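Local structure of metallo-beta-lactamase (Serratia marcescens, 6K4X) at residues A83-T88 with P121-V126; N17-G22 with R56-K61; F12-N17 with C208-A213. The protein hydrolyses the amide bond of the beta-lactam ring in antibiotics, using a two-zinc centre of the subclass B3 type. One frame throughout, in Å; residues are numbered along the deposited sequence.

Contact 1 of 3, residues A83-T88 with P121-V126; sequences AMQKLT and PGSAKV. With SO4 (sulfate ion), chain F.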
ATOM      1  N   ALA A  83      -5.894 -11.111  10.339  1.00  7.16           N
ATOM      2  CA  ALA A  83      -6.124 -10.828  11.741  1.00  7.42           C
ATOM      3  C   ALA A  83      -6.934  -9.537  11.892  1.00  7.18           C
ATOM      4  O   ALA A  83      -7.855  -9.452  12.713  1.00  8.53           O
ATOM      5  CB  ALA A  83      -4.831 -10.754  12.513  1.00  8.49           C
ATOM      6  N   MET A  84      -6.575  -8.503  11.136  1.00  7.36           N
ATOM      7  CA  MET A  84      -7.319  -7.240  11.183  1.00  7.08           C
ATOM      8  C   MET A  84      -8.760  -7.445  10.694  1.00  7.12           C
ATOM      9  O   MET A  84      -9.692  -6.841  11.233  1.00  7.24           O
ATOM     10  CB  MET A  84      -6.621  -6.169  10.353  1.00  7.43           C
ATOM     11  CG  MET A  84      -5.294  -5.659  10.929  1.00  8.89           C
ATOM     12  SD  MET A  84      -5.370  -5.070  12.622  1.00 10.57           S
ATOM     13  CE  MET A  84      -6.873  -4.083  12.554  1.00  9.62           C
ATOM     14  N   GLN A  85      -8.971  -8.282   9.685  1.00  6.66           N
ATOM     15  CA  GLN A  85     -10.315  -8.565   9.168  1.00  7.22           C
ATOM     16  C   GLN A  85     -11.168  -9.177  10.288  1.00  6.79           C
ATOM     17  O   GLN A  85     -12.292  -8.790  10.509  1.00  7.95           O
ATOM     18  CB  GLN A  85     -10.213  -9.483   7.954  1.00  7.12           C
ATOM     19  CG  GLN A  85     -11.520  -9.640   7.185  1.00  7.55           C
ATOM     20  CD  GLN A  85     -12.543 -10.479   7.911  1.00  7.85           C
ATOM     21  OE1 GLN A  85     -12.228 -11.520   8.493  1.00  8.78           O
ATOM     22  NE2 GLN A  85     -13.785 -10.038   7.882  1.00  8.81           N
ATOM     23  N   LYS A  86     -10.593 -10.119  11.036  1.00  7.39           N
ATOM     24  CA  LYS A  86     -11.304 -10.776  12.138  0.50  9.06           C
ATOM     25  C   LYS A  86     -11.638  -9.761  13.233  1.00  9.38           C
ATOM     26  O   LYS A  86     -12.723  -9.793  13.808  1.00 11.35           O
ATOM     27  CB  LYS A  86     -10.439 -11.882  12.749  0.50  9.85           C
ATOM     28  CG  LYS A  86     -10.332 -13.146  11.918  0.50 11.24           C
ATOM     29  CD  LYS A  86      -9.469 -14.206  12.555  0.50 12.69           C
ATOM     30  CE  LYS A  86      -7.988 -13.954  12.374  0.50 14.87           C
ATOM     31  NZ  LYS A  86      -7.252 -13.864  13.662  0.50 15.43           N
ATOM     32  N   LEU A  87     -10.685  -8.892  13.564  1.00  8.82           N
ATOM     33  CA  LEU A  87     -10.869  -7.939  14.668  1.00  9.82           C
ATOM     34  C   LEU A  87     -11.931  -6.899  14.303  1.00  9.31           C
ATOM     35  O   LEU A  87     -12.576  -6.351  15.206  1.00 12.43           O
ATOM     36  CB  LEU A  87      -9.558  -7.242  15.026  1.00 10.14           C
ATOM     37  CG  LEU A  87      -8.509  -8.093  15.740  1.00 11.63           C
ATOM     38  CD1 LEU A  87      -7.194  -7.347  15.801  1.00 14.03           C
ATOM     39  CD2 LEU A  87      -8.973  -8.483  17.132  1.00 15.04           C
ATOM     40  N   THR A  88     -12.059  -6.547  13.021  1.00  8.39           N
ATOM     41  CA  THR A  88     -12.866  -5.410  12.595  1.00  7.96           C
ATOM     42  C   THR A  88     -14.219  -5.848  12.033  1.00  8.43           C
ATOM     43  O   THR A  88     -15.171  -5.072  12.115  1.00  9.15           O
ATOM     44  CB  THR A  88     -12.149  -4.585  11.522  1.00  7.41           C
ATOM     45  OG1 THR A  88     -11.872  -5.424  10.394  1.00  7.29           O
ATOM     46  CG2 THR A  88     -10.872  -3.960  12.048  1.00  8.24           C
ATOM     47  N   PRO A 121      -1.142 -15.657   6.592  1.00  8.04           N
ATOM     48  CA  PRO A 121      -2.477 -16.155   6.896  1.00  8.87           C
ATOM     49  C   PRO A 121      -3.517 -15.704   5.863  1.00  8.24           C
ATOM     50  O   PRO A 121      -3.611 -14.520   5.528  1.00  8.34           O
ATOM     51  CB  PRO A 121      -2.765 -15.553   8.276  1.00  9.12           C
ATOM     52  CG  PRO A 121      -1.399 -15.323   8.864  1.00  9.83           C
ATOM     53  CD  PRO A 121      -0.569 -14.860   7.695  1.00  8.60           C
ATOM     54  N   GLY A 122      -4.334 -16.645   5.396  1.00  7.42           N
ATOM     55  CA  GLY A 122      -5.400 -16.333   4.482  1.00  7.96           C
ATOM     56  C   GLY A 122      -6.494 -15.543   5.166  1.00  7.89           C
ATOM     57  O   GLY A 122      -6.768 -15.734   6.359  1.00  7.92           O
ATOM     58  N   SER A 123      -7.128 -14.650   4.414  1.00  7.55           N
ATOM     59  CA  SER A 123      -8.172 -13.794   4.942  0.50  7.87           C
ATOM     60  C   SER A 123      -9.555 -14.239   4.443  1.00  8.84           C
ATOM     61  O   SER A 123      -9.704 -14.726   3.337  1.00  9.52           O
ATOM     62  CB  SER A 123      -7.892 -12.351   4.604  0.50  7.81           C
ATOM     63  OG  SER A 123      -8.870 -11.472   5.152  0.50  8.01           O
ATOM     64  N   ALA A 124     -10.567 -13.990   5.282  1.00  8.36           N
ATOM     65  CA  ALA A 124     -11.963 -14.023   4.899  1.00  9.14           C
ATOM     66  C   ALA A 124     -12.385 -12.712   4.222  1.00  7.83           C
ATOM     67  O   ALA A 124     -11.713 -11.684   4.338  1.00  8.10           O
ATOM     68  CB  ALA A 124     -12.822 -14.288   6.115  1.00  9.60           C
ATOM     69  N   LYS A 125     -13.521 -12.761   3.517  1.00  8.10           N
ATOM     70  CA  LYS A 125     -14.245 -11.590   3.042  1.00  8.51           C
ATOM     71  C   LYS A 125     -13.417 -10.768   2.044  1.00  7.22           C
ATOM     72  O   LYS A 125     -13.477  -9.524   2.034  1.00  8.76           O
ATOM     73  CB  LYS A 125     -14.686 -10.687   4.199  1.00 10.04           C
ATOM     74  CG  LYS A 125     -15.664 -11.303   5.186  1.00 13.84           C
ATOM     75  CD  LYS A 125     -16.672 -10.286   5.689  1.00 16.08           C
ATOM     76  CE  LYS A 125     -17.794 -10.114   4.691  1.00 19.64           C
ATOM     77  NZ  LYS A 125     -18.873  -9.253   5.217  1.00 19.94           N
ATOM     78  N   VAL A 126     -12.722 -11.437   1.138  1.00  6.69           N
ATOM     79  CA  VAL A 126     -11.947 -10.748   0.136  1.00  6.87           C
ATOM     80  C   VAL A 126     -12.795 -10.584  -1.129  1.00  6.92           C
ATOM     81  O   VAL A 126     -13.438 -11.528  -1.601  1.00  8.36           O
ATOM     82  CB  VAL A 126     -10.644 -11.488  -0.188  1.00  7.16           C
ATOM     83  CG1 VAL A 126      -9.784 -10.676  -1.125  1.00  8.11           C
ATOM     84  CG2 VAL A 126      -9.887 -11.838   1.083  1.00  7.38           C
TER
HETATM   85  S   SO4 F 305     -16.195 -15.073   2.338  1.00 15.16           S
HETATM   86  O1  SO4 F 305     -15.546 -14.817   1.067  1.00 17.03           O
HETATM   87  O2  SO4 F 305     -16.780 -16.442   2.137  1.00 14.69           O
HETATM   88  O3  SO4 F 305     -15.320 -15.090   3.551  1.00 15.88           O
HETATM   89  O4  SO4 F 305     -17.237 -14.098   2.650  1.00 17.38           O
HETATM   90  O   HOH W   1      -9.970 -13.063   8.097  1.00  9.34           O
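Gln85, on helix 81-88 of the alpha-beta/beta-alpha metallo-beta-lactamase fold, takes part in every residue pair of this small contact with the loop that leads into edge strand 126-129, a case of one long polar side chain packed across a loop and tied to it through a water. Its van der Waals contacts run along its whole length. Gln85 CB and CG lie against Ser123 OG in one of the two modelled positions of that serine, Gln85 CG comes within 3.5 Å of Ala124 O, and Gln85 NE2 is 3.5 Å from Lys125 CG, the two side chains crossing at about a right angle. Gln85 CG stands anti to the backbone N (chi1 -169°) and the side chain then bends at chi2 (-72°), which lays the amide across the loop.

Between the two segments the polar link is indirect. A water donates a hydrogen bond to Gln85 OE1 (2.8 Å) and accepts one from Ala124 N (3.0 Å). Outside them, Gln85 NE2 bonds to Ala90 O just past the helix. Both ends of the amide are therefore engaged, which should fix its rotation. On the outer side a sulfate ion, probably from the crystallisation liquor, takes a bond through O3 from Lys125 N, 2.9 Å long with an N-H...O angle of 151°.

Contact 2 of 3, residues N17-G22 with R56-K61; sequences NTHYVG and RAMGFK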
ATOM      1  N   ASN A  17      -7.834  13.709   7.905  1.00  6.79           N
ATOM      2  CA  ASN A  17      -8.284  12.418   8.411  1.00  6.46           C
ATOM      3  C   ASN A  17      -7.420  11.242   7.923  1.00  6.30           C
ATOM      4  O   ASN A  17      -7.891  10.095   7.999  1.00  6.30           O
ATOM      5  CB  ASN A  17      -9.750  12.181   8.053  1.00  7.69           C
ATOM      6  CG  ASN A  17     -10.007  12.161   6.559  1.00  7.19           C
ATOM      7  OD1 ASN A  17      -9.325  12.834   5.775  1.00  8.14           O
ATOM      8  ND2 ASN A  17     -11.020  11.429   6.135  1.00  9.30           N
ATOM      9  N   THR A  18      -6.207  11.519   7.429  1.00  5.54           N
ATOM     10  CA  THR A  18      -5.267  10.484   7.043  1.00  6.07           C
ATOM     11  C   THR A  18      -4.248  10.285   8.160  1.00  5.57           C
ATOM     12  O   THR A  18      -3.489  11.213   8.460  1.00  6.30           O
ATOM     13  CB  THR A  18      -4.512  10.869   5.765  1.00  5.86           C
ATOM     14  OG1 THR A  18      -5.431  10.927   4.665  1.00  6.95           O
ATOM     15  CG2 THR A  18      -3.415   9.896   5.421  1.00  6.22           C
ATOM     16  N   HIS A  19      -4.231   9.084   8.722  1.00  5.81           N
ATOM     17  CA  HIS A  19      -3.371   8.764   9.879  1.00  6.20           C
ATOM     18  C   HIS A  19      -2.461   7.587   9.527  1.00  5.95           C
ATOM     19  O   HIS A  19      -2.948   6.583   8.965  1.00  7.04           O
ATOM     20  CB  HIS A  19      -4.209   8.397  11.110  1.00  6.42           C
ATOM     21  CG  HIS A  19      -5.380   9.295  11.313  1.00  6.40           C
ATOM     22  ND1 HIS A  19      -5.264  10.563  11.842  1.00  7.74           N
ATOM     23  CD2 HIS A  19      -6.674   9.127  10.978  1.00  6.90           C
ATOM     24  CE1 HIS A  19      -6.472  11.110  11.861  1.00  7.00           C
ATOM     25  NE2 HIS A  19      -7.352  10.260  11.316  1.00  7.51           N
ATOM     26  N   TYR A  20      -1.176   7.681   9.852  1.00  5.64           N
ATOM     27  CA  TYR A  20      -0.283   6.561   9.757  1.00  5.44           C
ATOM     28  C   TYR A  20      -0.454   5.690  10.999  1.00  5.49           C
ATOM     29  O   TYR A  20      -0.307   6.179  12.114  1.00  5.84           O
ATOM     30  CB  TYR A  20       1.159   7.039   9.635  1.00  6.04           C
ATOM     31  CG  TYR A  20       2.154   5.939   9.373  1.00  5.80           C
ATOM     32  CD1 TYR A  20       2.636   5.138  10.396  1.00  5.90           C
ATOM     33  CD2 TYR A  20       2.592   5.684   8.080  1.00  6.27           C
ATOM     34  CE1 TYR A  20       3.553   4.134  10.134  1.00  5.65           C
ATOM     35  CE2 TYR A  20       3.520   4.692   7.815  1.00  5.90           C
ATOM     36  CZ  TYR A  20       3.994   3.902   8.842  1.00  5.48           C
ATOM     37  OH  TYR A  20       4.920   2.933   8.566  1.00  6.38           O
ATOM     38  N   VAL A  21      -0.773   4.407  10.781  1.00  5.10           N
ATOM     39  CA  VAL A  21      -0.996   3.457  11.841  1.00  5.14           C
ATOM     40  C   VAL A  21      -0.173   2.182  11.634  1.00  5.71           C
ATOM     41  O   VAL A  21      -0.421   1.173  12.300  1.00  6.08           O
ATOM     42  CB  VAL A  21      -2.488   3.126  12.017  1.00  5.96           C
ATOM     43  CG1 VAL A  21      -3.267   4.331  12.506  1.00  6.00           C
ATOM     44  CG2 VAL A  21      -3.108   2.527  10.769  1.00  6.36           C
ATOM     45  N   GLY A  22       0.794   2.205  10.709  1.00  5.98           N
ATOM     46  CA  GLY A  22       1.622   1.048  10.434  1.00  5.86           C
ATOM     47  C   GLY A  22       2.734   0.836  11.451  1.00  5.80           C
ATOM     48  O   GLY A  22       2.772   1.386  12.560  1.00  6.53           O
ATOM     49  N   ARG A  56      -6.468   2.212  17.890  1.00  6.60           N
ATOM     50  CA  ARG A  56      -7.069   2.590  19.175  0.50  6.81           C
ATOM     51  C   ARG A  56      -6.362   3.825  19.754  1.00  6.90           C
ATOM     52  O   ARG A  56      -7.010   4.701  20.329  1.00  7.66           O
ATOM     53  CB  ARG A  56      -7.069   1.400  20.139  0.50  6.59           C
ATOM     54  CG  ARG A  56      -7.947   0.240  19.685  0.50  7.30           C
ATOM     55  CD  ARG A  56      -8.109  -0.805  20.771  0.50  8.28           C
ATOM     56  NE  ARG A  56      -6.860  -1.376  21.264  0.50  7.49           N
ATOM     57  CZ  ARG A  56      -6.294  -2.485  20.801  0.50  8.19           C
ATOM     58  NH1 ARG A  56      -6.962  -3.250  19.956  0.50  8.52           N
ATOM     59  NH2 ARG A  56      -5.075  -2.842  21.190  0.50  7.21           N
ATOM     60  N   ALA A  57      -5.043   3.893  19.626  1.00  6.42           N
ATOM     61  CA  ALA A  57      -4.293   5.030  20.170  1.00  6.94           C
ATOM     62  C   ALA A  57      -4.693   6.340  19.485  1.00  7.07           C
ATOM     63  O   ALA A  57      -4.555   7.406  20.082  1.00  8.25           O
ATOM     64  CB  ALA A  57      -2.809   4.775  20.061  1.00  7.29           C
ATOM     65  N   MET A  58      -5.190   6.271  18.248  1.00  7.35           N
ATOM     66  CA  MET A  58      -5.663   7.455  17.532  1.00  7.09           C
ATOM     67  C   MET A  58      -7.134   7.740  17.864  1.00  8.19           C
ATOM     68  O   MET A  58      -7.720   8.685  17.334  1.00  8.86           O
ATOM     69  CB  MET A  58      -5.466   7.272  16.028  1.00  7.41           C
ATOM     70  CG  MET A  58      -3.990   7.172  15.640  1.00  8.30           C
ATOM     71  SD  MET A  58      -2.959   8.577  16.143  1.00  8.55           S
ATOM     72  CE  MET A  58      -3.493   9.833  14.987  1.00 10.63           C
ATOM     73  N   GLY A  59      -7.705   6.980  18.794  1.00  7.67           N
ATOM     74  CA  GLY A  59      -9.037   7.265  19.333  1.00  8.02           C
ATOM     75  C   GLY A  59     -10.154   6.518  18.648  1.00  8.28           C
ATOM     76  O   GLY A  59     -11.319   6.888  18.866  1.00 10.81           O
ATOM     77  N   PHE A  60      -9.845   5.561  17.774  1.00  7.83           N
ATOM     78  CA  PHE A  60     -10.856   4.919  16.948  1.00  7.57           C
ATOM     79  C   PHE A  60     -11.133   3.503  17.450  1.00  8.34           C
ATOM     80  O   PHE A  60     -10.271   2.879  18.050  1.00 10.05           O
ATOM     81  CB  PHE A  60     -10.427   4.954  15.481  1.00  8.29           C
ATOM     82  CG  PHE A  60     -10.228   6.353  14.972  1.00  8.70           C
ATOM     83  CD1 PHE A  60     -11.287   7.238  14.879  1.00  8.51           C
ATOM     84  CD2 PHE A  60      -8.969   6.813  14.636  1.00  9.93           C
ATOM     85  CE1 PHE A  60     -11.097   8.538  14.439  1.00  9.48           C
ATOM     86  CE2 PHE A  60      -8.782   8.099  14.168  1.00  9.72           C
ATOM     87  CZ  PHE A  60      -9.842   8.970  14.100  1.00 10.09           C
ATOM     88  N   LYS A  61     -12.303   2.980  17.078  1.00  7.69           N
ATOM     89  CA  LYS A  61     -12.694   1.619  17.396  1.00  8.50           C
ATOM     90  C   LYS A  61     -12.475   0.702  16.198  1.00  7.79           C
ATOM     91  O   LYS A  61     -12.821   1.045  15.066  1.00  8.07           O
ATOM     92  CB  LYS A  61     -14.181   1.563  17.726  1.00  9.57           C
ATOM     93  CG  LYS A  61     -14.591   2.367  18.950  1.00 13.82           C
ATOM     94  CD  LYS A  61     -16.097   2.414  19.170  1.00 18.85           C
ATOM     95  CE  LYS A  61     -16.708   1.048  19.391  1.00 25.03           C
ATOM     96  NZ  LYS A  61     -17.424   0.574  18.182  1.00 34.15           N
TER
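His19, on strand 18-20, faces the C-terminal end of helix 47-57, where the chain leaves the helix through a Schellman motif at Gly59, with positive phi (95°) and Gly59 N bonded to Arg56 O at 2.8 Å; the nearest CA atoms, those of His19 and Met58, are 8.1 Å apart. The helix end and the turn after it thus pack on the seven-stranded sheet, away from the zinc site. The turn presents two side chains to one imidazole. Met58 bends at both chi2 (-57°) and chi3, which carries its methyl CE to 3.7 Å from His19 ND1. At the other nitrogen, Phe60 CE2 lies 3.9 Å from His19 NE2, with Phe60 CZ almost as near. The two rings meet obliquely, their centroids 5.5 Å apart and their planes at 44°. Just past the strand, Val21 CG1 touches Met58 CG at 4.3 Å, adding an apolar contact beside the imidazole.

The buried imidazole has polar partners of its own: His19 ND1 is hydrogen-bonded to Thr13 OG1 on the neighbouring strand, and His19 NE2 to Ser32 OG. Phe60 also meets the ring of His37 edge-to-face. The tilt of His19 is probably fixed by the hydroxyls of Thr13 and Ser32, and the Met58 methyl and the Phe60 ring, from the turn that follows the helix, add van der Waals contact to a ring whose hydrogen-bonding needs are met by other groups.

Contact 3 of 3, residues F12-N17 with C208-A213; sequences FTIYGN and CDIAIA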
ATOM      1  N   PHE A  12       0.492   8.622  13.933  1.00  6.18           N
ATOM      2  CA  PHE A  12       0.514  10.056  13.771  1.00  6.13           C
ATOM      3  C   PHE A  12      -0.370  10.442  12.604  1.00  6.13           C
ATOM      4  O   PHE A  12      -0.570   9.683  11.649  1.00  7.36           O
ATOM      5  CB  PHE A  12       1.941  10.572  13.539  1.00  7.07           C
ATOM      6  CG  PHE A  12       2.717   9.945  12.406  1.00  6.68           C
ATOM      7  CD1 PHE A  12       3.333   8.728  12.586  1.00  7.34           C
ATOM      8  CD2 PHE A  12       2.836  10.568  11.167  1.00  7.40           C
ATOM      9  CE1 PHE A  12       4.069   8.149  11.566  1.00  7.23           C
ATOM     10  CE2 PHE A  12       3.567   9.991  10.150  1.00  7.54           C
ATOM     11  CZ  PHE A  12       4.163   8.769  10.336  1.00  7.42           C
ATOM     12  N   THR A  13      -0.904  11.657  12.688  1.00  7.03           N
ATOM     13  CA  THR A  13      -1.735  12.179  11.607  1.00  7.06           C
ATOM     14  C   THR A  13      -0.846  12.822  10.552  1.00  7.14           C
ATOM     15  O   THR A  13       0.013  13.643  10.863  1.00  8.25           O
ATOM     16  CB  THR A  13      -2.768  13.176  12.131  1.00  7.65           C
ATOM     17  OG1 THR A  13      -3.599  12.464  13.045  1.00  8.04           O
ATOM     18  CG2 THR A  13      -3.579  13.818  11.026  1.00  8.91           C
ATOM     19  N   ILE A  14      -1.052  12.465   9.290  1.00  6.47           N
ATOM     20  CA  ILE A  14      -0.293  13.031   8.193  1.00  7.14           C
ATOM     21  C   ILE A  14      -0.998  14.279   7.661  1.00  6.85           C
ATOM     22  O   ILE A  14      -0.363  15.320   7.429  1.00  8.40           O
ATOM     23  CB  ILE A  14      -0.069  11.968   7.102  1.00  7.77           C
ATOM     24  CG1 ILE A  14       0.991  10.983   7.610  1.00  8.83           C
ATOM     25  CG2 ILE A  14       0.338  12.582   5.770  1.00  7.78           C
ATOM     26  CD1 ILE A  14       1.175   9.739   6.785  1.00  9.65           C
ATOM     27  N   TYR A  15      -2.311  14.208   7.422  1.00  6.47           N
ATOM     28  CA  TYR A  15      -3.053  15.371   6.952  1.00  7.33           C
ATOM     29  C   TYR A  15      -4.536  15.090   7.151  1.00  6.32           C
ATOM     30  O   TYR A  15      -5.031  14.039   6.721  1.00  6.83           O
ATOM     31  CB  TYR A  15      -2.790  15.637   5.466  1.00  7.84           C
ATOM     32  CG  TYR A  15      -3.277  16.996   5.027  1.00  8.08           C
ATOM     33  CD1 TYR A  15      -2.475  18.113   5.214  1.00 10.10           C
ATOM     34  CD2 TYR A  15      -4.528  17.175   4.463  1.00  7.96           C
ATOM     35  CE1 TYR A  15      -2.911  19.380   4.868  1.00 11.59           C
ATOM     36  CE2 TYR A  15      -4.978  18.439   4.110  1.00  8.37           C
ATOM     37  CZ  TYR A  15      -4.177  19.541   4.339  1.00  9.38           C
ATOM     38  OH  TYR A  15      -4.594  20.802   3.995  1.00 10.28           O
ATOM     39  N   GLY A  16      -5.265  16.003   7.777  1.00  6.87           N
ATOM     40  CA  GLY A  16      -6.693  15.849   7.915  1.00  6.99           C
ATOM     41  C   GLY A  16      -7.035  14.530   8.583  1.00  7.36           C
ATOM     42  O   GLY A  16      -6.652  14.275   9.710  1.00  7.97           O
ATOM     43  N   ASN A  17      -7.834  13.709   7.905  1.00  6.79           N
ATOM     44  CA  ASN A  17      -8.284  12.418   8.411  1.00  6.46           C
ATOM     45  C   ASN A  17      -7.420  11.242   7.923  1.00  6.30           C
ATOM     46  O   ASN A  17      -7.891  10.095   7.999  1.00  6.30           O
ATOM     47  CB  ASN A  17      -9.750  12.181   8.053  1.00  7.69           C
ATOM     48  CG  ASN A  17     -10.007  12.161   6.559  1.00  7.19           C
ATOM     49  OD1 ASN A  17      -9.325  12.834   5.775  1.00  8.14           O
ATOM     50  ND2 ASN A  17     -11.020  11.429   6.135  1.00  9.30           N
ATOM     51  N   CYS A 208      -1.014  14.006  -6.970  1.00 10.08           N
ATOM     52  CA  CYS A 208      -0.230  13.400  -5.887  1.00  9.60           C
ATOM     53  C   CYS A 208       0.440  14.429  -4.976  1.00 10.93           C
ATOM     54  O   CYS A 208       1.679  14.557  -5.029  1.00 15.02           O
ATOM     55  CB  CYS A 208       0.859  12.535  -6.522  1.00 11.00           C
ATOM     56  SG  CYS A 208       1.988  11.676  -5.388  1.00 11.60           S
ATOM     57  N   ASP A 209      -0.297  15.040  -4.050  1.00  8.38           N
ATOM     58  CA  ASP A 209       0.286  15.990  -3.127  1.00  8.36           C
ATOM     59  C   ASP A 209       1.064  15.278  -2.021  1.00  7.48           C
ATOM     60  O   ASP A 209       2.127  15.773  -1.626  1.00  8.61           O
ATOM     61  CB  ASP A 209      -0.775  16.878  -2.487  1.00  8.82           C
ATOM     62  CG  ASP A 209      -1.487  17.748  -3.495  1.00  9.80           C
ATOM     63  OD1 ASP A 209      -0.773  18.461  -4.248  1.00 14.61           O
ATOM     64  OD2 ASP A 209      -2.712  17.722  -3.535  1.00  9.95           O
ATOM     65  N   ILE A 210       0.509  14.200  -1.479  1.00  7.47           N
ATOM     66  CA  ILE A 210       1.121  13.456  -0.371  1.00  7.13           C
ATOM     67  C   ILE A 210       1.170  12.000  -0.797  1.00  7.03           C
ATOM     68  O   ILE A 210       0.107  11.386  -0.960  1.00  8.08           O
ATOM     69  CB  ILE A 210       0.312  13.602   0.925  1.00  7.14           C
ATOM     70  CG1 ILE A 210       0.269  15.064   1.370  1.00  7.28           C
ATOM     71  CG2 ILE A 210       0.853  12.666   2.008  1.00  7.73           C
ATOM     72  CD1 ILE A 210      -0.740  15.329   2.479  1.00  7.85           C
ATOM     73  N   ALA A 211       2.374  11.457  -0.966  1.00  6.99           N
ATOM     74  CA  ALA A 211       2.529  10.035  -1.269  1.00  7.18           C
ATOM     75  C   ALA A 211       2.993   9.307  -0.019  1.00  6.78           C
ATOM     76  O   ALA A 211       3.946   9.732   0.645  1.00  7.37           O
ATOM     77  CB  ALA A 211       3.481   9.819  -2.418  1.00  7.59           C
ATOM     78  N   ILE A 212       2.305   8.213   0.290  1.00  6.82           N
ATOM     79  CA  ILE A 212       2.667   7.303   1.340  1.00  6.77           C
ATOM     80  C   ILE A 212       2.992   5.986   0.655  1.00  5.99           C
ATOM     81  O   ILE A 212       2.101   5.345   0.103  1.00  6.57           O
ATOM     82  CB  ILE A 212       1.535   7.138   2.368  1.00  7.72           C
ATOM     83  CG1 ILE A 212       1.180   8.486   2.995  1.00  9.30           C
ATOM     84  CG2 ILE A 212       1.918   6.114   3.411  1.00  8.23           C
ATOM     85  CD1 ILE A 212      -0.250   8.631   3.449  1.00 10.18           C
ATOM     86  N   ALA A 213       4.270   5.616   0.612  1.00  6.22           N
ATOM     87  CA  ALA A 213       4.684   4.395  -0.079  1.00  5.85           C
ATOM     88  C   ALA A 213       4.532   3.190   0.842  1.00  5.81           C
ATOM     89  O   ALA A 213       4.766   3.296   2.040  1.00  6.16           O
ATOM     90  CB  ALA A 213       6.100   4.522  -0.560  1.00  6.65           C
TER
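The hydrophobic interior between the two beta-sheets of the metallo-beta-lactamase sandwich is filled in part by Ile14 and Tyr15 from one sheet and Ile210 and Ile212 from the other. Ile14 and Tyr15 form a classic beta bulge opposite Thr18, where the chain turns a corner, and this lets two consecutive residues turn their CB atoms to the same opposing strand. The two branches of Ile14 divide the work. Its CG2 lies 3.8 Å from Ile210 CG2, where the two side chains run antiparallel alongside one another. The longer branch is extended (chi2 170°) and brings Ile14 CD1 to 3.8 Å from Ile212 CD1, the two side chains meeting tip to tip.

Tyr15 is held nearer its root. Ile210 CD1 reaches Tyr15 CB at 3.6 Å and Tyr15 CG at 4.0 Å, approaching the ring obliquely, and the two side chains cross at about a right angle. With chi1 at -167° the ring swings away from the backbone N and past Ile210, and Tyr15 OH bonds to Lys166 O.

Met221 of helix 221-231 packs on both Ile14 and Ile212, covering one flank of the cluster. Strand 210-213 edges the second sheet beside strand 166-173, whose Val170 touches Ile212, while Val29 of strand 29-31 meets the same isoleucine from the first sheet.

In the fold
Near the N terminus the chain enters edge strand 12-15 and turns through Gly16 and Asn17 into strand 18-20; contacts 3 and 2 share Asn17 and touch through the pairing of these neighbouring strands. Contact 2 closes first, when helix 47-57 ends against strand 18-20. Contact 1 follows in series, joining helix 81-88 to the loop before strand 126-129 at the far edge of the same seven-stranded sheet; it lies about 19 Å from contact 2, centre to centre. Contact 3 closes last, at strand 210-213, and encloses both others. Contacts 1 and 2 thus fasten helical segments around the first sheet, and contact 3 joins that sheet to the second.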